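Local coordinates for protein benzyl alcohol dehydrogenase (Acinetobacter calcoaceticus, PDB 1F8F) that probably oxidises benzyl alcohol to benzaldehyde with NAD as cofactor, as a zinc-containing alcohol dehydrogenase with a Rossmann-fold cofactor domain, at residues G174-A179 with V314-G319; I217-D222 with K252-G257; F261-T266 with A286-P291. All blocks are in the same frame, centred on the assembly; numbering follows the deposited sequence.

Interaction 1: residues G174-A179 with V314-G319; sequences GIQTGA and VVEGSG. With NAD (nicotinamide-adenine-dinucleotide), chain F.
Glu316 lies against Thr177 and Gln176 at the start of helix 174-186, beside the nicotinamide of NAD. Its side chain leaves the backbone away from the helix, then folds back at chi2 (-88°), which carries the carboxylate up to both helix residues. OE1 of Glu316 stands 3.5 Å from Thr177 OG1, and Gln176 NE2 is 3.6 Å from the same OE1. Neither approach counts as a hydrogen bond; the firm partners are Cys173 O for Thr177 OG1 and Ser90 OG for Gln176 NE2. The two side chains of Gln176 and Glu316 cross obliquely, with amide and carboxylate planes 77° apart, nearly perpendicular, so they meet by polar packing and not as a flat pair. Thr177 sets OG1 beside its backbone N (chi1 -67°), which puts the hydroxyl 3.5 Å from C4N of NAD, while CG2 also packs on the nicotinamide. Next along the loop, Gly317 CA packs against the carbonyl oxygens of Gln176 and Thr177, where the lack of a side chain allows close approach. The carboxamide of NAD is gripped by the loop backbone: Glu316 N donates to O7N at 2.7 Å, and N7N donates to Val314 O at 3.3 Å, a pairing that fixes the rotation of the amide. The Glu316 side chain lies about 5 Å from a zinc ion, and Cys173, a zinc ligand, directly precedes the helix. Loop 314-319 runs from strand 310-313, the outermost strand of the parallel sheet within this chain, to helix 321-333, whose Pro321 and Ile325 pack on Gln176.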
loop_
_atom_site.group_PDB
_atom_site.type_symbol
_atom_site.label_atom_id
_atom_site.label_comp_id
_atom_site.label_asym_id
_atom_site.label_seq_id
_atom_site.Cartn_x
_atom_site.Cartn_y
_atom_site.Cartn_z
ATOM N N GLY A 174 -11.804 -17.929 16.372
ATOM C CA GLY A 174 -12.359 -16.637 16.827
ATOM C C GLY A 174 -11.395 -15.529 17.253
ATOM O O GLY A 174 -11.674 -14.337 16.971
ATOM N N ILE A 175 -10.312 -15.815 17.968
ATOM C CA ILE A 175 -9.354 -14.797 18.395
ATOM C C ILE A 175 -8.542 -14.226 17.231
ATOM O O ILE A 175 -8.470 -13.016 17.099
ATOM C CB ILE A 175 -8.456 -15.306 19.528
ATOM C CG1 ILE A 175 -9.247 -16.176 20.528
ATOM C CG2 ILE A 175 -7.785 -14.138 20.281
ATOM C CD1 ILE A 175 -10.384 -15.487 21.274
ATOM N N GLN A 176 -8.070 -15.064 16.276
ATOM C CA GLN A 176 -7.358 -14.632 15.094
ATOM C C GLN A 176 -8.296 -13.840 14.193
ATOM O O GLN A 176 -7.869 -12.888 13.514
ATOM C CB GLN A 176 -6.643 -15.720 14.282
ATOM C CG GLN A 176 -7.421 -16.702 13.419
ATOM C CD GLN A 176 -6.501 -17.650 12.655
ATOM O OE1 GLN A 176 -5.300 -17.367 12.596
ATOM N NE2 GLN A 176 -6.917 -18.784 12.087
ATOM N N THR A 177 -9.578 -14.212 14.213
ATOM C CA THR A 177 -10.526 -13.542 13.322
ATOM C C THR A 177 -10.687 -12.078 13.733
ATOM O O THR A 177 -10.639 -11.138 12.936
ATOM C CB THR A 177 -11.926 -14.213 13.280
ATOM O OG1 THR A 177 -11.887 -15.511 12.687
ATOM C CG2 THR A 177 -12.912 -13.379 12.456
ATOM N N GLY A 178 -10.856 -11.857 15.006
ATOM C CA GLY A 178 -11.078 -10.512 15.508
ATOM C C GLY A 178 -9.830 -9.660 15.529
ATOM O O GLY A 178 -9.929 -8.474 15.137
ATOM N N ALA A 179 -8.746 -10.246 16.040
ATOM C CA ALA A 179 -7.470 -9.522 16.109
ATOM C C ALA A 179 -6.942 -9.240 14.710
ATOM O O ALA A 179 -6.447 -8.149 14.406
ATOM C CB ALA A 179 -6.386 -10.339 16.853
ATOM N N VAL A 314 -14.283 -9.914 5.282
ATOM C CA VAL A 314 -13.091 -10.541 5.848
ATOM C C VAL A 314 -13.330 -11.962 6.390
ATOM O O VAL A 314 -14.196 -12.143 7.252
ATOM C CB VAL A 314 -12.547 -9.700 7.022
ATOM C CG1 VAL A 314 -11.473 -10.452 7.803
ATOM C CG2 VAL A 314 -11.974 -8.348 6.598
ATOM N N VAL A 315 -12.514 -12.922 5.999
ATOM C CA VAL A 315 -12.550 -14.317 6.467
ATOM C C VAL A 315 -11.331 -14.597 7.344
ATOM O O VAL A 315 -10.186 -14.329 6.959
ATOM C CB VAL A 315 -12.487 -15.364 5.307
ATOM C CG1 VAL A 315 -12.642 -16.825 5.751
ATOM C CG2 VAL A 315 -13.539 -15.093 4.245
ATOM N N GLU A 316 -11.550 -15.087 8.568
ATOM C CA GLU A 316 -10.529 -15.472 9.497
ATOM C C GLU A 316 -9.418 -14.454 9.681
ATOM O O GLU A 316 -8.281 -14.797 10.056
ATOM C CB GLU A 316 -9.896 -16.822 9.056
ATOM C CG GLU A 316 -10.923 -17.933 8.941
ATOM C CD GLU A 316 -11.109 -18.638 10.302
ATOM O OE1 GLU A 316 -10.367 -18.394 11.281
ATOM O OE2 GLU A 316 -12.014 -19.457 10.395
ATOM N N GLY A 317 -9.740 -13.159 9.626
ATOM C CA GLY A 317 -8.792 -12.103 9.909
ATOM C C GLY A 317 -7.821 -11.842 8.768
ATOM O O GLY A 317 -6.903 -11.020 8.982
ATOM N N SER A 318 -7.971 -12.397 7.591
ATOM C CA SER A 318 -7.019 -12.230 6.494
ATOM C C SER A 318 -5.550 -12.491 6.782
ATOM O O SER A 318 -4.748 -11.974 5.988
ATOM C CB SER A 318 -7.177 -10.808 5.918
ATOM O OG SER A 318 -8.565 -10.605 5.613
ATOM N N GLY A 319 -5.018 -13.240 7.761
ATOM C CA GLY A 319 -3.512 -13.242 7.676
ATOM C C GLY A 319 -3.036 -14.565 7.077
ATOM O O GLY A 319 -3.689 -15.243 6.303
HETATM P PA NAD F . -20.826 -14.216 20.136
HETATM O O1A NAD F . -19.842 -14.532 21.220
HETATM O O2A NAD F . -22.179 -14.776 20.255
HETATM O O5B NAD F . -20.831 -12.659 19.832
HETATM C C5B NAD F . -21.724 -11.828 19.050
HETATM C C4B NAD F . -22.294 -10.698 19.895
HETATM O O4B NAD F . -23.288 -9.967 19.101
HETATM C C3B NAD F . -23.003 -11.089 21.203
HETATM O O3B NAD F . -22.323 -10.591 22.348
HETATM C C2B NAD F . -24.394 -10.463 21.135
HETATM O O2B NAD F . -24.844 -9.842 22.346
HETATM C C1B NAD F . -24.203 -9.412 20.029
HETATM N N9A NAD F . -25.424 -9.042 19.322
HETATM C C8A NAD F . -26.332 -9.849 18.686
HETATM N N7A NAD F . -27.339 -9.168 18.137
HETATM C C5A NAD F . -27.061 -7.850 18.457
HETATM C C6A NAD F . -27.732 -6.644 18.181
HETATM N N6A NAD F . -28.859 -6.532 17.484
HETATM N N1A NAD F . -27.167 -5.497 18.637
HETATM C C2A NAD F . -26.003 -5.574 19.355
HETATM N N3A NAD F . -25.311 -6.631 19.656
HETATM C C4A NAD F . -25.895 -7.749 19.188
HETATM O O3 NAD F . -20.143 -14.755 18.757
HETATM P PN NAD F . -18.595 -14.676 18.379
HETATM O O1N NAD F . -18.016 -13.389 18.805
HETATM O O2N NAD F . -17.904 -15.849 18.933
HETATM O O5D NAD F . -18.734 -14.783 16.762
HETATM C C5D NAD F . -19.105 -13.611 16.018
HETATM C C4D NAD F . -19.635 -13.869 14.654
HETATM O O4D NAD F . -18.575 -13.996 13.653
HETATM C C3D NAD F . -20.647 -14.981 14.356
HETATM O O3D NAD F . -21.462 -14.571 13.242
HETATM C C2D NAD F . -19.696 -16.070 13.839
HETATM O O2D NAD F . -20.343 -17.151 13.185
HETATM C C1D NAD F . -18.913 -15.160 12.881
HETATM N N1N NAD F . -17.623 -15.756 12.548
HETATM C C2N NAD F . -17.070 -15.352 11.376
HETATM C C3N NAD F . -15.824 -15.844 11.038
HETATM C C7N NAD F . -15.076 -15.434 9.721
HETATM O O7N NAD F . -13.982 -15.937 9.469
HETATM N N7N NAD F . -15.737 -14.508 8.938
HETATM C C4N NAD F . -15.122 -16.725 11.913
HETATM C C5N NAD F . -15.546 -16.565 13.251
HETATM C C6N NAD F . -16.786 -16.112 13.651
#

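Interaction 2: residues I217-D222 with K252-G257; sequences IIIAVD and KEITDG. With NAD (nicotinamide-adenine-dinucleotide), chain F.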
loop_
_atom_site.group_PDB
_atom_site.type_symbol
_atom_site.label_atom_id
_atom_site.label_comp_id
_atom_site.label_asym_id
_atom_site.label_seq_id
_atom_site.Cartn_x
_atom_site.Cartn_y
_atom_site.Cartn_z
ATOM N N ILE A 217 -9.223 6.254 20.510
ATOM C CA ILE A 217 -10.627 6.100 20.847
ATOM C C ILE A 217 -11.096 4.684 20.497
ATOM O O ILE A 217 -11.036 4.202 19.350
ATOM C CB ILE A 217 -11.445 7.193 20.128
ATOM C CG1 ILE A 217 -11.317 8.617 20.701
ATOM C CG2 ILE A 217 -12.912 6.814 20.137
ATOM C CD1 ILE A 217 -11.945 9.687 19.809
ATOM N N ILE A 218 -11.564 3.913 21.479
ATOM C CA ILE A 218 -11.944 2.505 21.319
ATOM C C ILE A 218 -13.325 2.242 21.920
ATOM O O ILE A 218 -13.557 2.237 23.139
ATOM C CB ILE A 218 -10.867 1.608 21.957
ATOM C CG1 ILE A 218 -9.471 1.859 21.360
ATOM C CG2 ILE A 218 -11.194 0.142 21.762
ATOM C CD1 ILE A 218 -8.287 1.116 21.951
ATOM N N ILE A 219 -14.278 1.994 21.016
ATOM C CA ILE A 219 -15.681 1.911 21.318
ATOM C C ILE A 219 -16.234 0.512 21.161
ATOM O O ILE A 219 -15.755 -0.232 20.294
ATOM C CB ILE A 219 -16.470 2.908 20.426
ATOM C CG1 ILE A 219 -15.971 4.358 20.558
ATOM C CG2 ILE A 219 -17.938 2.797 20.695
ATOM C CD1 ILE A 219 -16.634 5.369 19.636
ATOM N N ALA A 220 -17.188 0.171 22.048
ATOM C CA ALA A 220 -17.866 -1.113 21.940
ATOM C C ALA A 220 -19.385 -0.912 22.085
ATOM O O ALA A 220 -19.786 -0.212 23.006
ATOM C CB ALA A 220 -17.343 -2.091 22.976
ATOM N N VAL A 221 -20.181 -1.467 21.181
ATOM C CA VAL A 221 -21.625 -1.416 21.090
ATOM C C VAL A 221 -22.231 -2.824 21.207
ATOM O O VAL A 221 -21.701 -3.779 20.643
ATOM C CB VAL A 221 -22.071 -0.843 19.722
ATOM C CG1 VAL A 221 -23.573 -0.656 19.573
ATOM C CG2 VAL A 221 -21.359 0.471 19.368
ATOM N N ASP A 222 -23.188 -3.056 22.128
ATOM C CA ASP A 222 -23.849 -4.356 22.273
ATOM C C ASP A 222 -25.244 -4.179 22.886
ATOM O O ASP A 222 -25.631 -3.065 23.261
ATOM C CB ASP A 222 -23.127 -5.389 23.150
ATOM C CG ASP A 222 -23.348 -6.827 22.847
ATOM O OD1 ASP A 222 -24.467 -7.357 23.097
ATOM O OD2 ASP A 222 -22.469 -7.609 22.357
ATOM N N LYS A 252 -20.929 9.432 16.284
ATOM C CA LYS A 252 -20.520 10.664 15.601
ATOM C C LYS A 252 -20.119 11.797 16.525
ATOM O O LYS A 252 -19.100 12.513 16.271
ATOM C CB LYS A 252 -21.648 11.122 14.668
ATOM C CG LYS A 252 -21.572 10.632 13.219
ATOM C CD LYS A 252 -22.941 10.717 12.568
ATOM C CE LYS A 252 -22.961 10.142 11.173
ATOM N NZ LYS A 252 -22.836 11.176 10.093
ATOM N N GLU A 253 -20.863 11.938 17.661
ATOM C CA GLU A 253 -20.452 13.020 18.609
ATOM C C GLU A 253 -19.147 12.698 19.306
ATOM O O GLU A 253 -18.302 13.584 19.497
ATOM C CB GLU A 253 -21.584 13.388 19.564
ATOM C CG GLU A 253 -22.113 12.350 20.531
ATOM C CD GLU A 253 -23.573 12.376 20.963
ATOM O OE1 GLU A 253 -24.394 13.222 20.545
ATOM O OE2 GLU A 253 -24.050 11.543 21.794
ATOM N N ILE A 254 -18.910 11.457 19.710
ATOM C CA ILE A 254 -17.689 11.027 20.389
ATOM C C ILE A 254 -16.452 11.212 19.499
ATOM O O ILE A 254 -15.389 11.604 20.016
ATOM C CB ILE A 254 -17.800 9.521 20.744
ATOM C CG1 ILE A 254 -18.842 9.319 21.882
ATOM C CG2 ILE A 254 -16.501 8.843 21.179
ATOM C CD1 ILE A 254 -19.198 7.845 22.178
ATOM N N THR A 255 -16.525 10.945 18.190
ATOM C CA THR A 255 -15.387 11.018 17.300
ATOM C C THR A 255 -15.344 12.280 16.439
ATOM O O THR A 255 -14.567 12.441 15.493
ATOM C CB THR A 255 -15.340 9.843 16.294
ATOM O OG1 THR A 255 -16.547 9.797 15.499
ATOM C CG2 THR A 255 -15.315 8.513 17.034
ATOM N N ASP A 256 -16.189 13.215 16.778
ATOM C CA ASP A 256 -16.321 14.511 16.115
ATOM C C ASP A 256 -16.537 14.329 14.617
ATOM O O ASP A 256 -15.708 14.878 13.896
ATOM C CB ASP A 256 -15.144 15.431 16.434
ATOM C CG ASP A 256 -15.340 16.818 15.869
ATOM O OD1 ASP A 256 -16.532 17.219 15.714
ATOM O OD2 ASP A 256 -14.333 17.517 15.572
ATOM N N GLY A 257 -17.555 13.604 14.169
ATOM C CA GLY A 257 -17.812 13.392 12.739
ATOM C C GLY A 257 -17.945 11.950 12.234
ATOM O O GLY A 257 -18.519 11.715 11.135
HETATM P PA NAD F . -20.826 -14.216 20.136
HETATM O O1A NAD F . -19.842 -14.532 21.220
HETATM O O2A NAD F . -22.179 -14.776 20.255
HETATM O O5B NAD F . -20.831 -12.659 19.832
HETATM C C5B NAD F . -21.724 -11.828 19.050
HETATM C C4B NAD F . -22.294 -10.698 19.895
HETATM O O4B NAD F . -23.288 -9.967 19.101
HETATM C C3B NAD F . -23.003 -11.089 21.203
HETATM O O3B NAD F . -22.323 -10.591 22.348
HETATM C C2B NAD F . -24.394 -10.463 21.135
HETATM O O2B NAD F . -24.844 -9.842 22.346
HETATM C C1B NAD F . -24.203 -9.412 20.029
HETATM N N9A NAD F . -25.424 -9.042 19.322
HETATM C C8A NAD F . -26.332 -9.849 18.686
HETATM N N7A NAD F . -27.339 -9.168 18.137
HETATM C C5A NAD F . -27.061 -7.850 18.457
HETATM C C6A NAD F . -27.732 -6.644 18.181
HETATM N N6A NAD F . -28.859 -6.532 17.484
HETATM N N1A NAD F . -27.167 -5.497 18.637
HETATM C C2A NAD F . -26.003 -5.574 19.355
HETATM N N3A NAD F . -25.311 -6.631 19.656
HETATM C C4A NAD F . -25.895 -7.749 19.188
HETATM O O3 NAD F . -20.143 -14.755 18.757
HETATM P PN NAD F . -18.595 -14.676 18.379
HETATM O O1N NAD F . -18.016 -13.389 18.805
HETATM O O2N NAD F . -17.904 -15.849 18.933
HETATM O O5D NAD F . -18.734 -14.783 16.762
HETATM C C5D NAD F . -19.105 -13.611 16.018
HETATM C C4D NAD F . -19.635 -13.869 14.654
HETATM O O4D NAD F . -18.575 -13.996 13.653
HETATM C C3D NAD F . -20.647 -14.981 14.356
HETATM O O3D NAD F . -21.462 -14.571 13.242
HETATM C C2D NAD F . -19.696 -16.070 13.839
HETATM O O2D NAD F . -20.343 -17.151 13.185
HETATM C C1D NAD F . -18.913 -15.160 12.881
HETATM N N1N NAD F . -17.623 -15.756 12.548
HETATM C C2N NAD F . -17.070 -15.352 11.376
HETATM C C3N NAD F . -15.824 -15.844 11.038
HETATM C C7N NAD F . -15.076 -15.434 9.721
HETATM O O7N NAD F . -13.982 -15.937 9.469
HETATM N N7N NAD F . -15.737 -14.508 8.938
HETATM C C4N NAD F . -15.122 -16.725 11.913
HETATM C C5N NAD F . -15.546 -16.565 13.251
HETATM C C6N NAD F . -16.786 -16.112 13.651
#
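Ile219 holds CG1 beside its backbone N (chi1 -56°) and stays extended at chi2 (176°), so its CD1 projects from the strand to meet Ile254 tip to tip. In this Rossmann fold, strand 217-222 belongs to the parallel sheet, and helix 247-254 lies on the crossover from strand 238-241 to strand 259-264. Ile254 turns CG2 to the sheet, anti to its backbone N, and receives Ile219 CD1 at 3.8 Å. Ile217 adds a second contact: its CD1 lies 3.9 Å from Ile254 O, while its CG2 is 4.3 Å from Ile254 CG2. Thr255, just past the helix, adds its methyl CG2 to the same apolar patch. The hydroxyl of Thr255 is occupied otherwise, by Gly258 N and Ile251 O. No hydrogen bond joins the two segments; the contact is apolar packing of a helix end on a sheet face. His238 of the neighbouring strand touches both Ile219 and Ile254, continuing the layer. At the far end of the strand, Asp222 binds the adenosine ribose, as is usual for an acid at this position in NAD-dependent Rossmann folds: O2B donates to Asp222 OD1 at 2.6 Å, and O3B to Asp222 OD2 at 3.0 Å.

Interaction 3: residues F261-T266 with A286-P291; sequences FALEST and AVVGAP. With NAD (nicotinamide-adenine-dinucleotide), chain F.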
loop_
_atom_site.group_PDB
_atom_site.type_symbol
_atom_site.label_atom_id
_atom_site.label_comp_id
_atom_site.label_asym_id
_atom_site.label_seq_id
_atom_site.Cartn_x
_atom_site.Cartn_y
_atom_site.Cartn_z
ATOM N N PHE A 261 -12.216 3.583 11.726
ATOM C CA PHE A 261 -12.230 2.163 11.477
ATOM C C PHE A 261 -13.349 1.391 12.175
ATOM O O PHE A 261 -13.621 1.709 13.321
ATOM C CB PHE A 261 -10.888 1.530 11.884
ATOM C CG PHE A 261 -9.670 2.048 11.189
ATOM C CD1 PHE A 261 -9.224 1.519 9.997
ATOM C CD2 PHE A 261 -8.945 3.105 11.727
ATOM C CE1 PHE A 261 -8.093 2.036 9.321
ATOM C CE2 PHE A 261 -7.839 3.629 11.119
ATOM C CZ PHE A 261 -7.396 3.075 9.922
ATOM N N ALA A 262 -13.981 0.396 11.502
ATOM C CA ALA A 262 -14.992 -0.373 12.202
ATOM C C ALA A 262 -15.081 -1.846 11.881
ATOM O O ALA A 262 -14.681 -2.317 10.816
ATOM C CB ALA A 262 -16.330 0.317 11.965
ATOM N N LEU A 263 -15.690 -2.589 12.805
ATOM C CA LEU A 263 -15.926 -4.010 12.682
ATOM C C LEU A 263 -17.395 -4.366 12.915
ATOM O O LEU A 263 -17.929 -4.141 14.011
ATOM C CB LEU A 263 -15.075 -4.899 13.579
ATOM C CG LEU A 263 -15.101 -6.400 13.526
ATOM C CD1 LEU A 263 -14.165 -7.009 12.492
ATOM C CD2 LEU A 263 -14.774 -7.095 14.852
ATOM N N GLU A 264 -17.951 -5.119 11.954
ATOM C CA GLU A 264 -19.327 -5.624 12.081
ATOM C C GLU A 264 -19.221 -7.106 12.474
ATOM O O GLU A 264 -18.750 -7.865 11.635
ATOM C CB GLU A 264 -20.154 -5.553 10.787
ATOM C CG GLU A 264 -21.668 -5.374 11.030
ATOM C CD GLU A 264 -22.210 -6.486 11.931
ATOM O OE1 GLU A 264 -22.315 -7.633 11.437
ATOM O OE2 GLU A 264 -22.441 -6.247 13.131
ATOM N N SER A 265 -19.566 -7.492 13.697
ATOM C CA SER A 265 -19.558 -8.871 14.110
ATOM C C SER A 265 -20.930 -9.415 14.561
ATOM O O SER A 265 -20.896 -10.519 15.060
ATOM C CB SER A 265 -18.581 -9.219 15.261
ATOM O OG SER A 265 -18.912 -8.778 16.570
ATOM N N THR A 266 -22.077 -8.752 14.432
ATOM C CA THR A 266 -23.330 -9.359 14.829
ATOM C C THR A 266 -23.959 -10.250 13.740
ATOM O O THR A 266 -24.743 -11.185 14.004
ATOM C CB THR A 266 -24.341 -8.311 15.242
ATOM O OG1 THR A 266 -24.618 -7.408 14.143
ATOM C CG2 THR A 266 -23.857 -7.408 16.369
ATOM N N ALA A 286 -14.988 -3.364 8.228
ATOM C CA ALA A 286 -14.723 -4.745 7.891
ATOM C C ALA A 286 -15.908 -5.647 8.287
ATOM O O ALA A 286 -16.290 -5.569 9.449
ATOM C CB ALA A 286 -13.451 -5.284 8.571
ATOM N N VAL A 287 -16.388 -6.566 7.434
ATOM C CA VAL A 287 -17.516 -7.399 7.733
ATOM C C VAL A 287 -17.150 -8.818 8.120
ATOM O O VAL A 287 -16.732 -9.543 7.229
ATOM C CB VAL A 287 -18.498 -7.419 6.521
ATOM C CG1 VAL A 287 -19.712 -8.302 6.767
ATOM C CG2 VAL A 287 -19.069 -6.011 6.226
ATOM N N VAL A 288 -17.276 -9.259 9.383
ATOM C CA VAL A 288 -16.958 -10.635 9.735
ATOM C C VAL A 288 -18.174 -11.446 10.176
ATOM O O VAL A 288 -18.170 -12.690 10.194
ATOM C CB VAL A 288 -15.859 -10.802 10.822
ATOM C CG1 VAL A 288 -14.514 -10.244 10.338
ATOM C CG2 VAL A 288 -16.126 -10.140 12.173
ATOM N N GLY A 289 -19.272 -10.860 10.633
ATOM C CA GLY A 289 -20.447 -11.626 11.079
ATOM C C GLY A 289 -21.337 -11.952 9.873
ATOM O O GLY A 289 -21.493 -11.159 8.956
ATOM N N ALA A 290 -22.023 -13.049 9.857
ATOM C CA ALA A 290 -22.887 -13.509 8.801
ATOM C C ALA A 290 -24.339 -13.822 9.128
ATOM O O ALA A 290 -24.640 -14.578 10.049
ATOM C CB ALA A 290 -22.296 -14.914 8.463
ATOM N N PRO A 291 -25.258 -13.435 8.271
ATOM C CA PRO A 291 -26.662 -13.816 8.405
ATOM C C PRO A 291 -26.908 -15.157 7.696
ATOM O O PRO A 291 -26.011 -15.777 7.113
ATOM C CB PRO A 291 -27.356 -12.664 7.713
ATOM C CG PRO A 291 -26.392 -12.062 6.748
ATOM C CD PRO A 291 -25.012 -12.481 7.174
HETATM P PA NAD F . -20.826 -14.216 20.136
HETATM O O1A NAD F . -19.842 -14.532 21.220
HETATM O O2A NAD F . -22.179 -14.776 20.255
HETATM O O5B NAD F . -20.831 -12.659 19.832
HETATM C C5B NAD F . -21.724 -11.828 19.050
HETATM C C4B NAD F . -22.294 -10.698 19.895
HETATM O O4B NAD F . -23.288 -9.967 19.101
HETATM C C3B NAD F . -23.003 -11.089 21.203
HETATM O O3B NAD F . -22.323 -10.591 22.348
HETATM C C2B NAD F . -24.394 -10.463 21.135
HETATM O O2B NAD F . -24.844 -9.842 22.346
HETATM C C1B NAD F . -24.203 -9.412 20.029
HETATM N N9A NAD F . -25.424 -9.042 19.322
HETATM C C8A NAD F . -26.332 -9.849 18.686
HETATM N N7A NAD F . -27.339 -9.168 18.137
HETATM C C5A NAD F . -27.061 -7.850 18.457
HETATM C C6A NAD F . -27.732 -6.644 18.181
HETATM N N6A NAD F . -28.859 -6.532 17.484
HETATM N N1A NAD F . -27.167 -5.497 18.637
HETATM C C2A NAD F . -26.003 -5.574 19.355
HETATM N N3A NAD F . -25.311 -6.631 19.656
HETATM C C4A NAD F . -25.895 -7.749 19.188
HETATM O O3 NAD F . -20.143 -14.755 18.757
HETATM P PN NAD F . -18.595 -14.676 18.379
HETATM O O1N NAD F . -18.016 -13.389 18.805
HETATM O O2N NAD F . -17.904 -15.849 18.933
HETATM O O5D NAD F . -18.734 -14.783 16.762
HETATM C C5D NAD F . -19.105 -13.611 16.018
HETATM C C4D NAD F . -19.635 -13.869 14.654
HETATM O O4D NAD F . -18.575 -13.996 13.653
HETATM C C3D NAD F . -20.647 -14.981 14.356
HETATM O O3D NAD F . -21.462 -14.571 13.242
HETATM C C2D NAD F . -19.696 -16.070 13.839
HETATM O O2D NAD F . -20.343 -17.151 13.185
HETATM C C1D NAD F . -18.913 -15.160 12.881
HETATM N N1N NAD F . -17.623 -15.756 12.548
HETATM C C2N NAD F . -17.070 -15.352 11.376
HETATM C C3N NAD F . -15.824 -15.844 11.038
HETATM C C7N NAD F . -15.076 -15.434 9.721
HETATM O O7N NAD F . -13.982 -15.937 9.469
HETATM N N7N NAD F . -15.737 -14.508 8.938
HETATM C C4N NAD F . -15.122 -16.725 11.913
HETATM C C5N NAD F . -15.546 -16.565 13.251
HETATM C C6N NAD F . -16.786 -16.112 13.651
HETATM O O HOH W 1 -22.837 -8.782 8.868
#
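Leu263 and Glu264 pair with Ala286 and Val287 as neighbouring parallel strands of the Rossmann sheet, and the loops that follow both strands line the NAD pocket. The tight part is the backbone ladder. Ala286 N reaches Ala262 O at 2.8 Å, and Glu264 N donates to Ala286 O in an almost straight bond (174°). Where the second strand ends, the carbonyl Glu264 O takes two donors: Val288 N arrives nearly head-on at 3.0 Å, Gly289 N more obliquely at 3.2 Å. Gly289 has no side chain, which lets its backbone close on that of Ser265. On the face that bears Leu263 and Ala286, Leu263 swings CG anti to its backbone N (chi1 -175°) and sets CD1 against Val288 CG2 at 3.7 Å, the two side chains crossing at about a right angle. Ala181 of helix 174-186 packs on Leu263 from this side.

The looser part lies at the loop ends beyond the strands, where a water enters and Thr266, Ala290 and Pro291 are partly exposed. The Glu264 chain bends at chi2 and sends its carboxylate past the strand end. Its OE2 accepts Thr266 N and, from the opposite face of the carboxylate plane, Thr266 OG1 at 2.7 Å, so the carboxylate ties down the backbone and hydroxyl of Thr266; OE1 takes Gly267 N. The water donates to Glu264 OE1 at 2.9 Å and to Gly289 O at 2.7 Å, bridging the two segments. Beyond it, Pro291 O accepts a hydrogen bond from Asn302 ND2 of the second subunit, and Pro291 packs on Val301 of that subunit. At the pocket, Thr266 CG2 packs on the adenine, and N7N of the nicotinamide amide donates to Val288 O at 3.3 Å (158°).

The three contacts lie along one NAD molecule: interaction 2 meets the adenosine ribose, interaction 1 the nicotinamide, and interaction 3 parts of both halves. Interactions 1 and 3 are neighbours, their centres 11 Å apart, and they touch directly: Val314 N lies 3.2 Å from Val287 O, a probable hydrogen bond that continues the sheet, and Thr177 CG2 packs on Val288 CG1 at 4.1 Å. Both also reach the second subunit. Interaction 2 is more remote, its centre about 22 Å from that of interaction 1 and 16 Å from that of interaction 3, yet helix 247-254 leads into strand 259-264, and interactions 2 and 3 both reach the same Rossmann sheet.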